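Local coordinates for sulfonate ABC transporter, periplasmic sulfonate-binding protein SsuA (Methylobacillus flagellatus, PDB 3UIF) that probably binds sulfonates or related sulfate esters in the periplasm and hands them to an ABC transporter for import, at residues Val59-Phe64 against Ile80-Ser85; Ile69-Tyr74 against Asn208-Gln213; Lys284-Ala289 against Arg296-Val301; Tyr74-Pro79 against Gln279-Lys284; Ala24-Leu29 against Thr223-Ser228. One frame throughout, in Å; residues are numbered along the deposited sequence. Where two conformers were deposited one is given.

Strand 71-75 ties three of the contacts together: it supplies interaction 2 and the start of interaction 4, while interaction 1 joins the helices just before and just after it. Interactions 3 and 4 share helix 276-291 and have centres about 8 Å apart; helix 77-85 serves both interactions 1 and 4. Interaction 5 stands apart, its centre about 27 Å from that of interaction 3, though Ser26 still touches Ile73. Along the chain the segments of interaction 1 alternate with those of 2 and 4, interactions 1 and 2 fall within the span of 5, and 3 comes last. Interactions 2, 4 and 5 join early residues to late ones, consistent with a lobe assembled from both.

Interaction 1. Residues Val59-Phe64 against Ile80-Ser85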
# COMPACT_ATOMS: atom_id res chain seq x y z
N VAL A 59 4.60 8.29 -15.76
CA VAL A 59 5.86 7.53 -15.69
C VAL A 59 5.59 6.03 -15.45
O VAL A 59 5.98 5.22 -16.29
CB VAL A 59 6.85 8.13 -14.65
CG1 VAL A 59 8.05 7.23 -14.42
CG2 VAL A 59 7.32 9.50 -15.10
N ILE A 60 4.94 5.64 -14.36
CA ILE A 60 4.77 4.20 -14.10
C ILE A 60 3.71 3.55 -14.97
O ILE A 60 4.05 2.75 -15.84
CB ILE A 60 4.60 3.82 -12.62
CG1 ILE A 60 5.78 4.36 -11.78
CG2 ILE A 60 4.53 2.31 -12.48
CD1 ILE A 60 5.63 4.18 -10.27
N ASN A 61 2.43 3.87 -14.77
CA ASN A 61 1.37 3.32 -15.62
C ASN A 61 1.68 3.44 -17.11
O ASN A 61 1.44 2.52 -17.88
CB ASN A 61 0.02 3.95 -15.31
CG ASN A 61 -0.58 3.45 -14.02
OD1 ASN A 61 -0.00 2.60 -13.36
ND2 ASN A 61 -1.74 3.97 -13.65
N GLU A 62 2.26 4.58 -17.49
CA GLU A 62 2.65 4.85 -18.88
C GLU A 62 3.82 3.99 -19.39
O GLU A 62 3.79 3.51 -20.53
CB GLU A 62 2.97 6.34 -19.05
CG GLU A 62 3.63 6.72 -20.37
CD GLU A 62 2.83 6.25 -21.57
OE1 GLU A 62 1.59 6.08 -21.43
OE2 GLU A 62 3.43 6.06 -22.67
N GLY A 63 4.84 3.81 -18.54
CA GLY A 63 5.98 2.94 -18.82
C GLY A 63 5.55 1.50 -19.00
O GLY A 63 6.02 0.79 -19.90
N PHE A 64 4.62 1.07 -18.15
CA PHE A 64 3.94 -0.21 -18.33
C PHE A 64 3.22 -0.28 -19.69
O PHE A 64 3.41 -1.24 -20.45
CB PHE A 64 2.97 -0.47 -17.20
CG PHE A 64 3.59 -1.08 -15.97
CD1 PHE A 64 4.48 -2.15 -16.07
CD2 PHE A 64 3.26 -0.61 -14.70
CE1 PHE A 64 5.03 -2.72 -14.93
CE2 PHE A 64 3.80 -1.18 -13.56
CZ PHE A 64 4.69 -2.25 -13.68
N ILE A 80 -4.84 -1.01 -10.77
CA ILE A 80 -6.29 -1.15 -10.98
C ILE A 80 -6.81 -0.20 -12.07
O ILE A 80 -7.56 -0.62 -12.95
CB ILE A 80 -7.09 -0.95 -9.65
CG1 ILE A 80 -6.93 -2.17 -8.73
CG2 ILE A 80 -8.56 -0.65 -9.93
CD1 ILE A 80 -7.33 -1.94 -7.30
N ILE A 81 -6.40 1.07 -12.02
CA ILE A 81 -6.82 2.07 -13.02
C ILE A 81 -6.28 1.77 -14.42
O ILE A 81 -6.99 1.92 -15.41
CB ILE A 81 -6.47 3.51 -12.56
CG1 ILE A 81 -7.28 3.88 -11.31
CG2 ILE A 81 -6.67 4.54 -13.68
CD1 ILE A 81 -6.63 4.92 -10.43
N LEU A 82 -5.03 1.33 -14.48
CA LEU A 82 -4.41 0.89 -15.73
C LEU A 82 -5.14 -0.31 -16.34
O LEU A 82 -5.52 -0.30 -17.52
CB LEU A 82 -2.93 0.55 -15.47
CG LEU A 82 -2.07 0.03 -16.63
CD1 LEU A 82 -2.11 0.98 -17.82
CD2 LEU A 82 -0.64 -0.22 -16.17
N ASN A 83 -5.33 -1.35 -15.53
CA ASN A 83 -5.96 -2.59 -15.95
C ASN A 83 -7.40 -2.46 -16.41
O ASN A 83 -7.86 -3.22 -17.25
CB ASN A 83 -5.86 -3.64 -14.85
CG ASN A 83 -4.47 -4.21 -14.73
OD1 ASN A 83 -3.69 -4.17 -15.68
ND2 ASN A 83 -4.14 -4.73 -13.56
N ALA A 84 -8.12 -1.48 -15.86
CA ALA A 84 -9.48 -1.21 -16.31
C ALA A 84 -9.46 -0.80 -17.79
O ALA A 84 -10.21 -1.33 -18.60
CB ALA A 84 -10.13 -0.16 -15.44
N SER A 85 -8.55 0.12 -18.13
CA SER A 85 -8.35 0.57 -19.52
C SER A 85 -8.00 -0.60 -20.44
O SER A 85 -8.46 -0.65 -21.57
CB SER A 85 -7.22 1.61 -19.59
OG SER A 85 -7.39 2.62 -18.61
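The carboxamide of Asn61 turns one face to Leu82, whose CB sits almost directly over Asn61 CG at 4.0 Å. The amide oxygen end is also close to the branch of the leucine, with Asn61 OD1 4.0 Å from Leu82 CD2. The second flat group, the Phe64 ring, is approached obliquely by that same methyl. The firmer touch is at the root of the side chain, where Phe64 CB lies 3.8 Å from Leu82 CD2. A chi1 of 178° swings the Leu82 branch away from its own backbone N and across to the neighbouring helix; both methyls come up to the backbone oxygen of Asn61, with Leu82 CD2 3.8 Å from Asn61 O. Asn61 and Leu82 run past one another in opposite directions, whereas Phe64 and Leu82 cross nearly at right angles. Polar partners of the amide lie outside this apolar touch: OD1 is hydrogen-bonded to Tyr74 OH, and ND2 makes a weak hydrogen bond to Pro78 O. Together these would limit rotation of the amide and keep its face toward the leucine. Ile69 and Tyr74 also pack against Phe64. The helices that precede and follow strand 71-75 thus meet through a few side chains; the first, helix 56-65, is the connecting helix of a beta-alpha-beta crossover from strand 44-51 to strand 71-75, both of which pair in parallel with strand 6-17.

Interaction 2. Residues Ile69-Tyr74 against Asn208-Gln213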
# COMPACT_ATOMS: atom_id res chain seq x y z
N ILE A 69 8.83 -0.39 -19.05
CA ILE A 69 9.05 -0.77 -17.65
C ILE A 69 8.58 -2.20 -17.55
O ILE A 69 7.66 -2.59 -18.28
CB ILE A 69 8.25 0.14 -16.70
CG1 ILE A 69 8.92 1.50 -16.60
CG2 ILE A 69 8.09 -0.49 -15.33
CD1 ILE A 69 8.04 2.58 -16.01
N ASP A 70 9.20 -2.99 -16.68
CA ASP A 70 8.89 -4.41 -16.62
C ASP A 70 8.19 -4.78 -15.33
O ASP A 70 7.25 -5.57 -15.33
CB ASP A 70 10.17 -5.22 -16.78
CG ASP A 70 10.93 -4.84 -18.04
OD1 ASP A 70 10.29 -4.66 -19.09
OD2 ASP A 70 12.16 -4.71 -17.97
N PHE A 71 8.67 -4.19 -14.24
CA PHE A 71 8.13 -4.41 -12.92
C PHE A 71 7.92 -3.09 -12.24
O PHE A 71 8.57 -2.10 -12.58
CB PHE A 71 9.11 -5.23 -12.09
CG PHE A 71 9.19 -6.65 -12.51
CD1 PHE A 71 8.33 -7.60 -11.97
CD2 PHE A 71 10.11 -7.05 -13.48
CE1 PHE A 71 8.40 -8.91 -12.38
CE2 PHE A 71 10.19 -8.37 -13.89
CZ PHE A 71 9.33 -9.30 -13.34
N GLY A 72 7.03 -3.08 -11.25
CA GLY A 72 6.71 -1.87 -10.52
C GLY A 72 6.30 -2.18 -9.09
O GLY A 72 5.39 -2.96 -8.86
N ILE A 73 6.99 -1.58 -8.14
CA ILE A 73 6.65 -1.75 -6.76
C ILE A 73 5.90 -0.53 -6.25
O ILE A 73 6.49 0.50 -5.91
CB ILE A 73 7.88 -2.03 -5.88
CG1 ILE A 73 8.65 -3.23 -6.45
CG2 ILE A 73 7.41 -2.30 -4.45
CD1 ILE A 73 10.07 -3.41 -5.92
N TYR A 74 4.57 -0.65 -6.22
CA TYR A 74 3.74 0.45 -5.78
C TYR A 74 2.38 -0.07 -5.32
O TYR A 74 2.21 -1.28 -5.20
CB TYR A 74 3.67 1.57 -6.84
CG TYR A 74 2.97 1.27 -8.16
CD1 TYR A 74 2.43 2.32 -8.91
CD2 TYR A 74 2.83 -0.03 -8.66
CE1 TYR A 74 1.78 2.10 -10.12
CE2 TYR A 74 2.17 -0.26 -9.86
CZ TYR A 74 1.65 0.81 -10.59
OH TYR A 74 1.00 0.61 -11.79
N ASN A 208 2.32 -7.93 -18.16
CA ASN A 208 1.78 -9.24 -18.54
C ASN A 208 2.61 -9.94 -19.60
O ASN A 208 2.93 -11.12 -19.47
CB ASN A 208 0.32 -9.11 -18.97
CG ASN A 208 -0.63 -8.85 -17.78
OD1 ASN A 208 -0.25 -8.97 -16.61
ND2 ASN A 208 -1.87 -8.50 -18.09
N ASP A 209 2.98 -9.18 -20.63
CA ASP A 209 3.85 -9.61 -21.72
C ASP A 209 5.24 -9.98 -21.25
O ASP A 209 5.90 -10.83 -21.85
CB ASP A 209 4.01 -8.49 -22.74
CG ASP A 209 2.85 -8.38 -23.69
OD1 ASP A 209 2.87 -7.44 -24.51
OD2 ASP A 209 1.92 -9.23 -23.61
N PHE A 210 5.72 -9.31 -20.20
CA PHE A 210 7.04 -9.64 -19.68
C PHE A 210 7.05 -11.01 -19.02
O PHE A 210 7.99 -11.80 -19.21
CB PHE A 210 7.56 -8.59 -18.70
CG PHE A 210 8.95 -8.89 -18.26
CD1 PHE A 210 10.03 -8.42 -19.00
CD2 PHE A 210 9.18 -9.72 -17.17
CE1 PHE A 210 11.33 -8.75 -18.62
CE2 PHE A 210 10.47 -10.04 -16.80
CZ PHE A 210 11.54 -9.55 -17.52
N VAL A 211 6.02 -11.29 -18.23
CA VAL A 211 5.85 -12.55 -17.53
C VAL A 211 5.71 -13.69 -18.53
O VAL A 211 6.44 -14.69 -18.44
CB VAL A 211 4.59 -12.50 -16.64
CG1 VAL A 211 4.30 -13.85 -16.01
CG2 VAL A 211 4.77 -11.42 -15.57
N LYS A 212 4.78 -13.54 -19.48
CA LYS A 212 4.54 -14.54 -20.50
C LYS A 212 5.85 -14.89 -21.21
O LYS A 212 6.12 -16.06 -21.45
CB LYS A 212 3.47 -14.10 -21.51
CG LYS A 212 2.05 -14.51 -21.15
CD LYS A 212 1.06 -14.32 -22.30
CE LYS A 212 1.07 -15.51 -23.28
NZ LYS A 212 -0.05 -15.53 -24.27
N GLN A 213 6.65 -13.88 -21.53
CA GLN A 213 7.92 -14.12 -22.20
C GLN A 213 9.03 -14.63 -21.24
O GLN A 213 9.85 -15.45 -21.64
CB GLN A 213 8.38 -12.87 -22.96
CG GLN A 213 7.52 -12.52 -24.18
CD GLN A 213 7.79 -13.42 -25.38
OE1 GLN A 213 7.06 -14.39 -25.64
NE2 GLN A 213 8.86 -13.10 -26.11
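Two consecutive residues, one acidic and one aromatic, share a single face of the Phe210 ring. Asp70 places its CB over that face, 4.2 Å from the Phe210 ring centroid and toward the rim, as a CH-pi contact. Its carboxylate follows close to parallel with the ring, the planes 24° apart, and Asp70 CG lies 3.8 Å from Phe210 CD1. Next to it, Phe71 directs its edge at the same face in an offset edge-to-face pair: the centroids of Phe71 and Phe210 are 5.2 Å apart and the planes stand at 73°. The nearest atoms are Phe71 CE2 and Phe210 CE2, 3.4 Å apart. The acid's oxygens are served elsewhere, OD1 by a salt bridge to Arg207 and OD2 by the backbone N of Arg9, which would hold the carboxylate above the rim of the ring. Ile217 and Thr218 of helix 215-233 also pack on Phe210, and Phe71 reaches Val8 and Ile10 of strand 6-17. Short helix 208-213 directly follows strand 202-207, the antiparallel neighbour of strand 71-75, and through Phe210 it packs back on the start of strand 71-75 in the mixed sheet of this lobe.

Interaction 3. Residues Lys284-Ala289 against Arg296-Val301; sequences KAVAYA and RTQADV
Gln298 lies along Val286 and Ala287 of helix 276-291, starting with its CB, 3.7 Å from Val286 CG1. Its CG keeps to the same methyl and also comes within 3.8 Å of Val286 O. The chain then runs on extended, bringing CD over the backbone of the next residue, with Gln298 CD 3.9 Å from Ala287 CA. At the end the amide divides: Gln298 OE1 turns back to Val286 CG1 at 3.5 Å, while NE2 rests against Ala287 CA and hydrogen-bonds to Gln290 OE1, one helical turn further on. Val286 is the hub of the contact. Besides Gln298, its CG1 meets Ala299 O at 3.5 Å, and its other branch, Val286 CG2, meets Val301 CG2 at 4.1 Å. Ile80 of helix 77-85 packs on Val286 too. The loop 296-301, leading to helix 301-304, thus folds back on the helix it has just left. Across the two segments the chemistry is van der Waals contact, in which the aliphatic part of a glutamine serves as an apolar surface, while its amide nitrogen finds its polar partner in Gln290.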
# COMPACT_ATOMS: atom_id res chain seq x y z
N LYS A 284 -13.08 -5.62 -3.61
CA LYS A 284 -13.67 -4.41 -3.06
C LYS A 284 -13.09 -3.16 -3.72
O LYS A 284 -13.84 -2.26 -4.14
CB LYS A 284 -13.49 -4.36 -1.55
CG LYS A 284 -14.52 -5.16 -0.79
CD LYS A 284 -14.33 -4.96 0.71
CE LYS A 284 -15.50 -5.54 1.50
NZ LYS A 284 -15.46 -5.07 2.92
N ALA A 285 -11.76 -3.13 -3.83
CA ALA A 285 -11.04 -2.02 -4.41
C ALA A 285 -11.41 -1.77 -5.87
O ALA A 285 -11.50 -0.61 -6.28
CB ALA A 285 -9.54 -2.22 -4.27
N VAL A 286 -11.63 -2.82 -6.64
CA VAL A 286 -12.00 -2.63 -8.05
C VAL A 286 -13.40 -2.04 -8.17
O VAL A 286 -13.65 -1.21 -9.04
CB VAL A 286 -11.80 -3.90 -8.90
CG1 VAL A 286 -12.43 -3.76 -10.27
CG2 VAL A 286 -10.32 -4.20 -9.05
N ALA A 287 -14.30 -2.46 -7.28
CA ALA A 287 -15.68 -1.93 -7.24
C ALA A 287 -15.68 -0.46 -6.88
O ALA A 287 -16.41 0.33 -7.51
CB ALA A 287 -16.55 -2.72 -6.27
N TYR A 288 -14.86 -0.07 -5.90
CA TYR A 288 -14.77 1.31 -5.44
C TYR A 288 -14.13 2.22 -6.48
O TYR A 288 -14.50 3.39 -6.60
CB TYR A 288 -13.98 1.38 -4.12
CG TYR A 288 -13.18 2.66 -3.93
CD1 TYR A 288 -11.85 2.74 -4.36
CD2 TYR A 288 -13.75 3.79 -3.34
CE1 TYR A 288 -11.10 3.90 -4.21
CE2 TYR A 288 -13.02 4.96 -3.18
CZ TYR A 288 -11.70 5.01 -3.62
OH TYR A 288 -10.96 6.16 -3.46
N ALA A 289 -13.14 1.70 -7.20
CA ALA A 289 -12.47 2.48 -8.24
C ALA A 289 -13.47 2.94 -9.31
O ALA A 289 -13.41 4.08 -9.79
CB ALA A 289 -11.35 1.68 -8.87
N ARG A 296 -14.21 3.97 -15.77
CA ARG A 296 -15.53 3.64 -16.32
C ARG A 296 -15.83 2.16 -16.08
O ARG A 296 -16.95 1.80 -15.73
CB ARG A 296 -15.58 3.94 -17.82
CG ARG A 296 -14.94 5.26 -18.21
CD ARG A 296 -15.06 5.56 -19.70
NE ARG A 296 -16.45 5.60 -20.20
CZ ARG A 296 -17.40 6.45 -19.78
NH1 ARG A 296 -17.15 7.33 -18.81
NH2 ARG A 296 -18.62 6.40 -20.32
N THR A 297 -14.79 1.34 -16.22
CA THR A 297 -14.87 -0.12 -16.27
C THR A 297 -14.35 -0.77 -14.97
O THR A 297 -13.72 -0.10 -14.14
CB THR A 297 -14.10 -0.59 -17.54
OG1 THR A 297 -14.99 -0.52 -18.66
CG2 THR A 297 -13.52 -2.02 -17.45
N GLN A 298 -14.64 -2.05 -14.79
CA GLN A 298 -14.04 -2.84 -13.70
C GLN A 298 -13.04 -3.87 -14.22
O GLN A 298 -13.37 -4.71 -15.04
CB GLN A 298 -15.11 -3.53 -12.87
CG GLN A 298 -15.77 -2.64 -11.82
CD GLN A 298 -16.45 -3.46 -10.73
OE1 GLN A 298 -15.89 -4.43 -10.23
NE2 GLN A 298 -17.66 -3.06 -10.36
N ALA A 299 -11.80 -3.79 -13.74
CA ALA A 299 -10.77 -4.75 -14.11
C ALA A 299 -11.15 -6.15 -13.64
O ALA A 299 -11.70 -6.31 -12.56
CB ALA A 299 -9.44 -4.34 -13.49
N ASP A 300 -10.86 -7.15 -14.46
CA ASP A 300 -10.98 -8.56 -14.09
C ASP A 300 -9.96 -8.85 -12.98
O ASP A 300 -8.74 -8.80 -13.21
CB ASP A 300 -10.75 -9.43 -15.34
CG ASP A 300 -10.89 -10.93 -15.08
OD1 ASP A 300 -11.20 -11.35 -13.94
OD2 ASP A 300 -10.70 -11.71 -16.04
N VAL A 301 -10.45 -9.15 -11.78
CA VAL A 301 -9.58 -9.34 -10.61
C VAL A 301 -8.70 -10.57 -10.76
O VAL A 301 -7.51 -10.53 -10.44
CB VAL A 301 -10.40 -9.44 -9.29
CG1 VAL A 301 -9.48 -9.71 -8.11
CG2 VAL A 301 -11.20 -8.16 -9.04

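Interaction 4. Residues Tyr74-Pro79 against Gln279-Lys284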
# COMPACT_ATOMS: atom_id res chain seq x y z
N TYR A 74 4.57 -0.65 -6.22
CA TYR A 74 3.74 0.45 -5.78
C TYR A 74 2.38 -0.07 -5.32
O TYR A 74 2.21 -1.28 -5.20
CB TYR A 74 3.67 1.57 -6.84
CG TYR A 74 2.97 1.27 -8.16
CD1 TYR A 74 2.43 2.32 -8.91
CD2 TYR A 74 2.83 -0.03 -8.66
CE1 TYR A 74 1.78 2.10 -10.12
CE2 TYR A 74 2.17 -0.26 -9.86
CZ TYR A 74 1.65 0.81 -10.59
OH TYR A 74 1.00 0.61 -11.79
N GLY A 75 1.45 0.83 -5.04
CA GLY A 75 0.15 0.46 -4.46
C GLY A 75 -0.79 -0.18 -5.46
O GLY A 75 -0.47 -0.29 -6.64
N ASP A 76 -1.95 -0.61 -5.00
CA ASP A 76 -2.91 -1.28 -5.88
C ASP A 76 -3.80 -0.33 -6.65
O ASP A 76 -4.42 -0.71 -7.64
CB ASP A 76 -3.80 -2.25 -5.10
CG ASP A 76 -4.47 -1.60 -3.89
OD1 ASP A 76 -5.39 -2.23 -3.33
OD2 ASP A 76 -4.07 -0.46 -3.48
N LEU A 77 -3.89 0.92 -6.21
CA LEU A 77 -4.83 1.80 -6.90
C LEU A 77 -4.43 2.10 -8.37
O LEU A 77 -5.22 1.81 -9.28
CB LEU A 77 -5.15 3.06 -6.08
CG LEU A 77 -6.43 3.77 -6.57
CD1 LEU A 77 -7.66 2.85 -6.58
CD2 LEU A 77 -6.70 5.03 -5.77
N PRO A 78 -3.21 2.63 -8.61
CA PRO A 78 -2.82 2.84 -10.02
C PRO A 78 -2.99 1.62 -10.97
O PRO A 78 -3.65 1.77 -12.00
CB PRO A 78 -1.37 3.32 -9.92
CG PRO A 78 -1.36 4.08 -8.63
CD PRO A 78 -2.24 3.28 -7.70
N PRO A 79 -2.42 0.44 -10.63
CA PRO A 79 -2.54 -0.71 -11.53
C PRO A 79 -3.98 -1.15 -11.77
O PRO A 79 -4.31 -1.60 -12.86
CB PRO A 79 -1.75 -1.81 -10.82
CG PRO A 79 -1.57 -1.37 -9.41
CD PRO A 79 -1.68 0.12 -9.40
N GLN A 279 -7.86 -11.35 -1.82
CA GLN A 279 -8.85 -11.42 -2.88
C GLN A 279 -9.99 -10.43 -2.63
O GLN A 279 -10.34 -9.63 -3.49
CB GLN A 279 -9.39 -12.84 -3.02
CG GLN A 279 -8.42 -13.81 -3.69
CD GLN A 279 -8.67 -15.28 -3.31
OE1 GLN A 279 -9.82 -15.76 -3.32
NE2 GLN A 279 -7.59 -15.99 -2.99
N GLU A 280 -10.53 -10.47 -1.41
CA GLU A 280 -11.63 -9.61 -1.03
C GLU A 280 -11.29 -8.09 -1.12
O GLU A 280 -12.06 -7.29 -1.66
CB GLU A 280 -12.07 -10.01 0.37
CG GLU A 280 -13.19 -9.18 0.96
CD GLU A 280 -14.49 -9.36 0.21
OE1 GLU A 280 -14.53 -10.16 -0.75
OE2 GLU A 280 -15.46 -8.68 0.61
N HIS A 281 -10.14 -7.72 -0.60
CA HIS A 281 -9.64 -6.36 -0.76
C HIS A 281 -9.62 -5.96 -2.22
O HIS A 281 -10.03 -4.86 -2.57
CB HIS A 281 -8.26 -6.22 -0.12
CG HIS A 281 -7.59 -4.91 -0.41
ND1 HIS A 281 -7.90 -3.77 0.25
CD2 HIS A 281 -6.63 -4.57 -1.37
CE1 HIS A 281 -7.15 -2.75 -0.25
NE2 HIS A 281 -6.38 -3.24 -1.24
N TYR A 282 -9.14 -6.85 -3.10
CA TYR A 282 -9.06 -6.54 -4.53
C TYR A 282 -10.41 -6.45 -5.25
O TYR A 282 -10.65 -5.51 -6.02
CB TYR A 282 -8.08 -7.48 -5.24
CG TYR A 282 -6.68 -6.96 -5.08
CD1 TYR A 282 -6.15 -6.06 -6.01
CD2 TYR A 282 -5.88 -7.34 -3.99
CE1 TYR A 282 -4.87 -5.56 -5.87
CE2 TYR A 282 -4.60 -6.84 -3.83
CZ TYR A 282 -4.10 -5.95 -4.77
OH TYR A 282 -2.84 -5.43 -4.66
N ARG A 283 -11.29 -7.40 -4.97
CA ARG A 283 -12.69 -7.31 -5.35
C ARG A 283 -13.29 -5.97 -4.88
O ARG A 283 -13.94 -5.27 -5.65
CB ARG A 283 -13.50 -8.50 -4.79
CG ARG A 283 -15.00 -8.41 -5.09
CD ARG A 283 -15.87 -9.46 -4.38
NE ARG A 283 -16.15 -9.17 -2.95
CZ ARG A 283 -17.05 -8.29 -2.50
NH1 ARG A 283 -17.22 -8.13 -1.19
NH2 ARG A 283 -17.78 -7.57 -3.35
N LYS A 284 -13.08 -5.62 -3.61
CA LYS A 284 -13.67 -4.41 -3.06
C LYS A 284 -13.09 -3.16 -3.72
O LYS A 284 -13.84 -2.26 -4.14
CB LYS A 284 -13.49 -4.36 -1.55
CG LYS A 284 -14.52 -5.16 -0.79
CD LYS A 284 -14.33 -4.96 0.71
CE LYS A 284 -15.50 -5.54 1.50
NZ LYS A 284 -15.46 -5.07 2.92
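Asp76 OD1 meets the NE2 edge of the His281 ring in a hydrogen bond from His281 NE2 to Asp76 OD1, 2.5 Å long, with an N-H...O angle of 143°; the exact length is uncertain at this resolution. The oxygen is met on its syn side, and the carboxylate and imidazole planes are 15° apart. Tyr282 covers the same acid from another direction: OD1 sits over one face of its ring, and Asp76 CB comes 3.4 Å from Tyr282 OH and 3.6 Å from Tyr282 CE1. Asp76 holds its CG between the backbone N and the carbonyl carbon (chi1 52°), which sends the carboxylate toward the histidine.

In the next shell, His281 ND1 gives a second hydrogen bond to Asp197 O, fixing the ring's rotation. With both nitrogens donating, the imidazole is probably protonated, as a carboxylate neighbour would encourage. Trp205 and Leu91 pack on Tyr282. On the same turn of the helix, Arg283 grips Glu280 side-on in a salt bridge, with Arg283 NE 2.9 Å from Glu280 OE1 and NH1 bonded to OE2. The buried His-carboxylate hydrogen bond thus links the turn between strand 71-75 and helix 77-85 to helix 276-291.

Interaction 5. Residues Ala24-Leu29 against Thr223-Ser228; sequences AGSASL and TAYLKS
The hydroxyls of Ser26 and Tyr225 share a hydrogen bond, with Ser26 OG 2.4 Å from Tyr225 OH. Either group could be the donor, and so short a separation is doubtful in detail at this resolution. The serine oxygen arrives at the edge of the phenol ring, near its plane, and Ser26 CB lies 3.7 Å from Tyr225 OH. Tyr225 spans the gap because its first torsion is fully trans (chi1 -179°), which points the ring at the first turn of helix 26-32. One turn further along each helix the contact is plain van der Waals packing of Leu29 on the CB and backbone oxygen of Ser228: Leu29 CG lies 4.2 Å from Ser228 CB, and Leu29 CD1 is 4.0 Å from Ser228 O. A bound glycerol, probably from the crystallisation liquor, lies about 4 Å from the Ser26 side chain.

Around this pair of helices, Trp95 packs on both Ser26 and Tyr225, and Trp270 on Leu29. Helix 35-41 reaches Ser228 and Ala224 through Phe35, and Ile73 of strand 71-75 touches Ser26, so helix 26-32 packs on the long helix 215-233 and also touches that strand.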
# COMPACT_ATOMS: atom_id res chain seq x y z
N ALA A 24 8.39 3.89 -1.15
CA ALA A 24 7.17 3.44 -0.44
C ALA A 24 7.31 2.08 0.30
O ALA A 24 6.81 1.04 -0.15
CB ALA A 24 5.96 3.46 -1.37
N GLY A 25 8.04 2.12 1.44
CA GLY A 25 8.15 1.02 2.40
C GLY A 25 8.89 -0.19 1.83
O GLY A 25 10.08 -0.44 2.18
N SER A 26 8.19 -0.93 0.97
CA SER A 26 8.73 -2.19 0.45
C SER A 26 9.98 -1.97 -0.39
O SER A 26 10.98 -2.68 -0.25
CB SER A 26 7.67 -2.89 -0.38
OG SER A 26 7.97 -4.27 -0.46
N ALA A 27 9.91 -0.96 -1.27
CA ALA A 27 10.97 -0.66 -2.21
C ALA A 27 12.28 -0.27 -1.52
O ALA A 27 13.35 -0.74 -1.93
CB ALA A 27 10.52 0.42 -3.19
N SER A 28 12.21 0.56 -0.48
CA SER A 28 13.44 1.03 0.17
C SER A 28 14.33 -0.15 0.59
O SER A 28 15.55 -0.17 0.35
CB SER A 28 13.11 1.93 1.36
OG SER A 28 12.05 1.35 2.11
N LEU A 29 13.67 -1.15 1.19
CA LEU A 29 14.28 -2.40 1.64
C LEU A 29 14.90 -3.18 0.48
O LEU A 29 15.95 -3.81 0.60
CB LEU A 29 13.19 -3.22 2.32
CG LEU A 29 13.31 -4.73 2.46
CD1 LEU A 29 14.32 -5.08 3.55
CD2 LEU A 29 11.93 -5.30 2.78
N THR A 223 11.48 -14.66 -5.99
CA THR A 223 12.28 -15.36 -4.99
C THR A 223 13.21 -14.37 -4.27
O THR A 223 13.24 -14.35 -3.04
CB THR A 223 13.09 -16.50 -5.61
OG1 THR A 223 12.19 -17.53 -6.05
CG2 THR A 223 14.04 -17.07 -4.60
N ALA A 224 13.92 -13.54 -5.03
CA ALA A 224 14.85 -12.56 -4.44
C ALA A 224 14.12 -11.56 -3.54
O ALA A 224 14.58 -11.27 -2.45
CB ALA A 224 15.65 -11.85 -5.52
N TYR A 225 12.98 -11.06 -4.01
CA TYR A 225 12.13 -10.19 -3.23
C TYR A 225 11.75 -10.77 -1.87
O TYR A 225 11.95 -10.14 -0.84
CB TYR A 225 10.86 -9.89 -4.00
CG TYR A 225 9.91 -8.97 -3.26
CD1 TYR A 225 10.16 -7.60 -3.22
CD2 TYR A 225 8.77 -9.46 -2.64
CE1 TYR A 225 9.29 -6.74 -2.57
CE2 TYR A 225 7.89 -8.63 -1.98
CZ TYR A 225 8.15 -7.26 -1.94
OH TYR A 225 7.28 -6.41 -1.29
N LEU A 226 11.16 -11.96 -1.88
CA LEU A 226 10.76 -12.63 -0.65
C LEU A 226 11.93 -12.87 0.33
O LEU A 226 11.74 -12.82 1.55
CB LEU A 226 10.00 -13.92 -0.94
CG LEU A 226 8.66 -13.69 -1.65
CD1 LEU A 226 7.98 -15.01 -1.97
CD2 LEU A 226 7.74 -12.80 -0.82
N LYS A 227 13.12 -13.11 -0.20
CA LYS A 227 14.30 -13.24 0.66
C LYS A 227 14.48 -12.00 1.51
O LYS A 227 14.65 -12.10 2.73
CB LYS A 227 15.55 -13.52 -0.14
CG LYS A 227 15.79 -14.99 -0.37
CD LYS A 227 16.77 -15.21 -1.51
CE LYS A 227 17.86 -16.17 -1.06
NZ LYS A 227 18.65 -16.66 -2.23
N SER A 228 14.38 -10.82 0.88
CA SER A 228 14.46 -9.56 1.60
C SER A 228 13.31 -9.42 2.61
O SER A 228 13.53 -9.03 3.77
CB SER A 228 14.43 -8.38 0.63
OG SER A 228 15.55 -8.39 -0.23